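PDB 1ZEL: AbiEi antitoxin C-terminal domain-containing protein from Mycobacterium tuberculosis, which is of unknown function but, with its winged-helix and helix-turn-helix elements, probably binds DNA, and is related to AbiEi-type antitoxins. Local coordinates for residues A[223-237]-A[250-264]. Numbering follows the deposited sequence. Where two conformers were deposited one is given.
Sequences LSGRPTSAWQRASYL and LLAKRHTEVMPVTRF. With FMT (formic acid), chain H; FMT (formic acid), chain G.
A helix-loop-strand connection wraps helix 228-237, Trp231 and Arg254 meeting on one side of the helix and Arg233 and Phe264 on another. The indole of Trp231 is clamped between Leu223 CB on one face and, on the opposite face, Arg254 CA, which stands 3.6 Å from the centroid of the six-membered ring, 9° off its normal, a CH-pi contact. Leu250 is a knob in a hole formed by Leu223, Trp231, Ala234 and Ser235; it sends CD2 to 3.8 Å from Leu223 CD1.

After helix 244-251 the chain turns through a type I beta turn, Leu251 to Arg254, and runs on to strand 262-264, an outer strand of a three-stranded mixed sheet, whose short axis passes helix 228-237 at 48°. Within this loop the Arg254 guanidinium, with Met259 SD over the centre of one face, gives NH2 to Glu257 O at 2.9 Å, in the carbonyl plane on a lone pair. A formic acid, probably from the crystallisation liquor, joins helix to loop: its O1 accepts from Thr228 OG1 and Thr256 N, its O2 from His255 N.

Further along, Gln232 NE2 donates to Pro260 O at 3.1 Å, nearly along the C=O axis, and also to Tyr281 O. Arg233 lays CD over the Phe264 ring, 3.8 Å from its centroid; bent at chi3 (-76°), the chain brings NH1 to Arg263 O at 3.0 Å, while NE bonds Ala191 O of helix 183-192. Leu237 CG meets the edge of the same ring, 3.8 Å from Phe264 CE1.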
# COMPACT_ATOMS: atom_id res chain seq x y z
N LEU A 223 6.00 -14.39 11.28
CA LEU A 223 7.40 -14.80 11.05
C LEU A 223 7.54 -16.29 10.77
O LEU A 223 8.56 -16.73 10.23
CB LEU A 223 8.27 -14.44 12.26
CG LEU A 223 8.60 -12.98 12.39
CD1 LEU A 223 8.94 -12.69 13.85
CD2 LEU A 223 9.74 -12.60 11.42
N SER A 224 6.53 -17.08 11.12
CA SER A 224 6.63 -18.52 10.93
C SER A 224 6.86 -18.88 9.47
O SER A 224 5.99 -18.68 8.63
CB SER A 224 5.40 -19.23 11.50
OG SER A 224 5.51 -20.63 11.26
N GLY A 225 8.05 -19.39 9.16
CA GLY A 225 8.36 -19.82 7.80
C GLY A 225 9.29 -18.83 7.11
O GLY A 225 9.82 -19.10 6.05
N ARG A 226 9.47 -17.66 7.72
CA ARG A 226 10.45 -16.71 7.22
C ARG A 226 11.87 -17.22 7.57
O ARG A 226 12.03 -18.04 8.49
CB ARG A 226 10.26 -15.29 7.84
CG ARG A 226 8.86 -14.68 7.86
CD ARG A 226 8.33 -14.24 6.50
NE ARG A 226 8.03 -15.43 5.68
CZ ARG A 226 7.01 -16.27 5.89
NH1 ARG A 226 6.13 -16.07 6.87
NH2 ARG A 226 6.87 -17.32 5.09
N PRO A 227 12.89 -16.75 6.85
CA PRO A 227 14.25 -17.15 7.22
C PRO A 227 14.62 -16.65 8.62
O PRO A 227 13.97 -15.74 9.15
CB PRO A 227 15.12 -16.46 6.18
CG PRO A 227 14.19 -16.15 5.02
CD PRO A 227 12.88 -15.85 5.67
N THR A 228 15.63 -17.26 9.23
CA THR A 228 16.04 -16.88 10.59
C THR A 228 16.42 -15.42 10.66
O THR A 228 16.17 -14.75 11.66
CB THR A 228 17.18 -17.78 11.06
OG1 THR A 228 16.75 -19.14 10.95
CG2 THR A 228 17.58 -17.47 12.51
N SER A 229 17.03 -14.92 9.58
CA SER A 229 17.40 -13.51 9.50
C SER A 229 16.24 -12.56 9.74
O SER A 229 16.42 -11.50 10.34
CB SER A 229 18.08 -13.20 8.16
OG SER A 229 17.25 -13.56 7.09
N ALA A 230 15.04 -12.93 9.27
CA ALA A 230 13.83 -12.11 9.49
C ALA A 230 13.50 -12.02 10.97
O ALA A 230 13.17 -10.95 11.46
CB ALA A 230 12.64 -12.68 8.71
N TRP A 231 13.62 -13.16 11.67
CA TRP A 231 13.40 -13.23 13.10
C TRP A 231 14.39 -12.36 13.84
O TRP A 231 14.02 -11.59 14.73
CB TRP A 231 13.55 -14.68 13.57
CG TRP A 231 12.42 -15.57 13.19
CD1 TRP A 231 12.21 -16.16 11.99
CD2 TRP A 231 11.35 -16.00 14.06
NE1 TRP A 231 11.06 -16.95 12.04
CE2 TRP A 231 10.52 -16.86 13.30
CE3 TRP A 231 11.02 -15.74 15.40
CZ2 TRP A 231 9.37 -17.47 13.84
CZ3 TRP A 231 9.87 -16.33 15.94
CH2 TRP A 231 9.05 -17.17 15.15
N GLN A 232 15.66 -12.45 13.44
CA GLN A 232 16.72 -11.61 14.04
C GLN A 232 16.41 -10.14 13.87
O GLN A 232 16.44 -9.37 14.84
CB GLN A 232 18.09 -11.95 13.45
CG GLN A 232 18.57 -13.36 13.80
CD GLN A 232 19.70 -13.82 12.91
OE1 GLN A 232 19.47 -14.48 11.92
NE2 GLN A 232 20.93 -13.44 13.26
N ARG A 233 16.13 -9.75 12.63
CA ARG A 233 15.81 -8.35 12.35
C ARG A 233 14.54 -7.86 13.02
O ARG A 233 14.51 -6.73 13.55
CB ARG A 233 15.82 -8.09 10.85
CG ARG A 233 17.20 -8.32 10.26
CD ARG A 233 17.36 -7.69 8.91
NE ARG A 233 16.68 -8.47 7.90
CZ ARG A 233 17.28 -9.30 7.05
NH1 ARG A 233 18.59 -9.49 7.09
NH2 ARG A 233 16.54 -9.94 6.16
N ALA A 234 13.51 -8.70 13.07
CA ALA A 234 12.24 -8.30 13.70
C ALA A 234 12.43 -8.11 15.19
O ALA A 234 11.88 -7.19 15.79
CB ALA A 234 11.15 -9.36 13.44
N SER A 235 13.21 -9.01 15.78
CA SER A 235 13.47 -8.95 17.21
C SER A 235 14.30 -7.72 17.56
O SER A 235 14.05 -7.06 18.59
CB SER A 235 14.13 -10.23 17.71
OG SER A 235 13.32 -11.33 17.40
N TYR A 236 15.28 -7.41 16.71
CA TYR A 236 16.07 -6.19 16.85
C TYR A 236 15.23 -4.90 16.71
O TYR A 236 15.50 -3.90 17.37
CB TYR A 236 17.17 -6.18 15.79
CG TYR A 236 18.07 -4.98 15.89
CD1 TYR A 236 18.94 -4.82 16.96
CD2 TYR A 236 18.07 -4.00 14.89
CE1 TYR A 236 19.79 -3.72 17.06
CE2 TYR A 236 18.91 -2.89 14.99
CZ TYR A 236 19.76 -2.76 16.07
OH TYR A 236 20.60 -1.66 16.16
N LEU A 237 14.23 -4.93 15.83
CA LEU A 237 13.27 -3.80 15.75
C LEU A 237 12.49 -3.62 17.06
O LEU A 237 12.32 -2.49 17.55
CB LEU A 237 12.32 -3.96 14.52
CG LEU A 237 12.99 -3.74 13.13
CD1 LEU A 237 12.00 -4.07 12.01
CD2 LEU A 237 13.54 -2.31 12.94
N LEU A 250 10.93 -12.99 21.55
CA LEU A 250 10.44 -13.30 20.21
C LEU A 250 11.50 -14.12 19.51
O LEU A 250 11.20 -15.13 18.86
CB LEU A 250 10.12 -12.01 19.42
CG LEU A 250 9.66 -12.27 17.97
CD1 LEU A 250 8.36 -13.06 17.97
CD2 LEU A 250 9.53 -10.96 17.20
N LEU A 251 12.76 -13.69 19.66
CA LEU A 251 13.84 -14.37 18.93
C LEU A 251 13.97 -15.81 19.40
O LEU A 251 14.24 -16.70 18.60
CB LEU A 251 15.18 -13.63 19.02
CG LEU A 251 16.33 -14.17 18.16
CD1 LEU A 251 15.96 -14.40 16.68
CD2 LEU A 251 17.53 -13.29 18.24
N ALA A 252 13.74 -16.04 20.69
CA ALA A 252 13.79 -17.39 21.25
C ALA A 252 12.74 -18.35 20.68
O ALA A 252 12.83 -19.56 20.90
CB ALA A 252 13.71 -17.32 22.77
N LYS A 253 11.76 -17.83 19.94
CA LYS A 253 10.67 -18.68 19.41
C LYS A 253 10.88 -19.09 17.95
O LYS A 253 10.01 -19.74 17.34
CB LYS A 253 9.31 -18.01 19.62
CG LYS A 253 8.85 -18.03 21.09
CD LYS A 253 7.63 -17.15 21.31
CE LYS A 253 7.06 -17.25 22.72
NZ LYS A 253 7.72 -16.30 23.69
N ARG A 254 12.04 -18.74 17.40
CA ARG A 254 12.41 -19.06 16.01
C ARG A 254 12.47 -20.57 15.84
O ARG A 254 12.62 -21.31 16.83
CB ARG A 254 13.77 -18.44 15.67
CG ARG A 254 14.92 -18.98 16.53
CD ARG A 254 16.27 -18.40 16.15
NE ARG A 254 17.37 -19.04 16.87
CZ ARG A 254 17.65 -18.84 18.15
NH1 ARG A 254 16.91 -18.03 18.89
NH2 ARG A 254 18.68 -19.47 18.71
N HIS A 255 12.34 -21.04 14.60
CA HIS A 255 12.32 -22.47 14.36
C HIS A 255 13.71 -23.07 14.30
O HIS A 255 13.88 -24.22 14.65
CB HIS A 255 11.51 -22.86 13.13
CG HIS A 255 10.12 -22.30 13.12
ND1 HIS A 255 9.41 -22.07 11.96
CD2 HIS A 255 9.31 -21.90 14.13
CE1 HIS A 255 8.23 -21.57 12.25
NE2 HIS A 255 8.14 -21.45 13.56
N THR A 256 14.71 -22.29 13.86
CA THR A 256 16.06 -22.84 13.67
C THR A 256 17.03 -22.35 14.74
O THR A 256 17.20 -21.16 14.92
CB THR A 256 16.60 -22.53 12.24
OG1 THR A 256 15.60 -22.87 11.28
CG2 THR A 256 17.89 -23.29 11.95
N GLU A 257 17.66 -23.30 15.44
CA GLU A 257 18.54 -22.98 16.57
C GLU A 257 19.78 -22.17 16.19
O GLU A 257 20.05 -21.14 16.80
CB GLU A 257 18.97 -24.26 17.31
CG GLU A 257 19.76 -24.00 18.58
N VAL A 258 20.52 -22.64 15.18
CA VAL A 258 21.78 -22.00 14.81
C VAL A 258 21.49 -20.71 14.11
O VAL A 258 20.62 -20.64 13.23
CB VAL A 258 22.70 -22.89 13.92
CG1 VAL A 258 23.18 -24.13 14.71
CG2 VAL A 258 22.01 -23.29 12.61
N MET A 259 22.21 -19.67 14.51
CA MET A 259 21.90 -18.33 14.09
C MET A 259 23.13 -17.71 13.46
O MET A 259 23.97 -17.15 14.17
CB MET A 259 21.46 -17.54 15.32
CG MET A 259 20.62 -16.36 15.04
SD MET A 259 19.53 -16.01 16.42
CE MET A 259 20.69 -15.40 17.62
N PRO A 260 23.27 -17.81 12.13
CA PRO A 260 24.33 -17.09 11.41
C PRO A 260 24.26 -15.59 11.69
O PRO A 260 23.19 -15.10 12.06
CB PRO A 260 23.99 -17.36 9.94
CG PRO A 260 23.32 -18.73 9.99
CD PRO A 260 22.46 -18.63 11.22
N VAL A 261 25.36 -14.86 11.52
CA VAL A 261 25.30 -13.40 11.72
C VAL A 261 24.52 -12.81 10.54
O VAL A 261 24.72 -13.23 9.40
CB VAL A 261 26.70 -12.74 11.86
CG1 VAL A 261 26.57 -11.21 11.92
CG2 VAL A 261 27.41 -13.25 13.11
N THR A 262 23.62 -11.87 10.81
CA THR A 262 22.89 -11.23 9.73
C THR A 262 23.14 -9.73 9.70
O THR A 262 23.46 -9.14 10.74
CB THR A 262 21.35 -11.50 9.84
OG1 THR A 262 20.73 -11.22 8.58
CG2 THR A 262 20.73 -10.61 10.92
N ARG A 263 23.04 -9.14 8.51
CA ARG A 263 23.15 -7.69 8.37
C ARG A 263 21.76 -7.08 8.25
O ARG A 263 20.88 -7.66 7.61
CB ARG A 263 23.99 -7.31 7.15
CG ARG A 263 25.49 -7.49 7.33
CD ARG A 263 26.23 -7.08 6.05
NE ARG A 263 27.68 -7.28 6.13
CZ ARG A 263 28.37 -8.21 5.44
NH1 ARG A 263 27.75 -9.04 4.61
NH2 ARG A 263 29.69 -8.29 5.58
N PHE A 264 21.57 -5.93 8.87
CA PHE A 264 20.35 -5.16 8.74
C PHE A 264 20.74 -4.03 7.83
O PHE A 264 21.41 -3.11 8.26
CB PHE A 264 19.85 -4.62 10.09
CG PHE A 264 18.36 -4.37 10.12
CD1 PHE A 264 17.61 -4.65 11.24
CD2 PHE A 264 17.71 -3.86 9.00
CE1 PHE A 264 16.23 -4.44 11.25
CE2 PHE A 264 16.33 -3.65 9.00
CZ PHE A 264 15.59 -3.95 10.12
C FMT H . 13.62 -19.52 11.77
O1 FMT H . 14.62 -19.63 12.49
O2 FMT H . 12.48 -19.82 12.13
C FMT G . 9.82 -16.61 3.67
O1 FMT G . 9.98 -15.44 3.35
O2 FMT G . 9.35 -17.46 2.92
O HOH W 1 19.30 -20.27 10.86
O HOH W 2 20.94 -15.39 9.93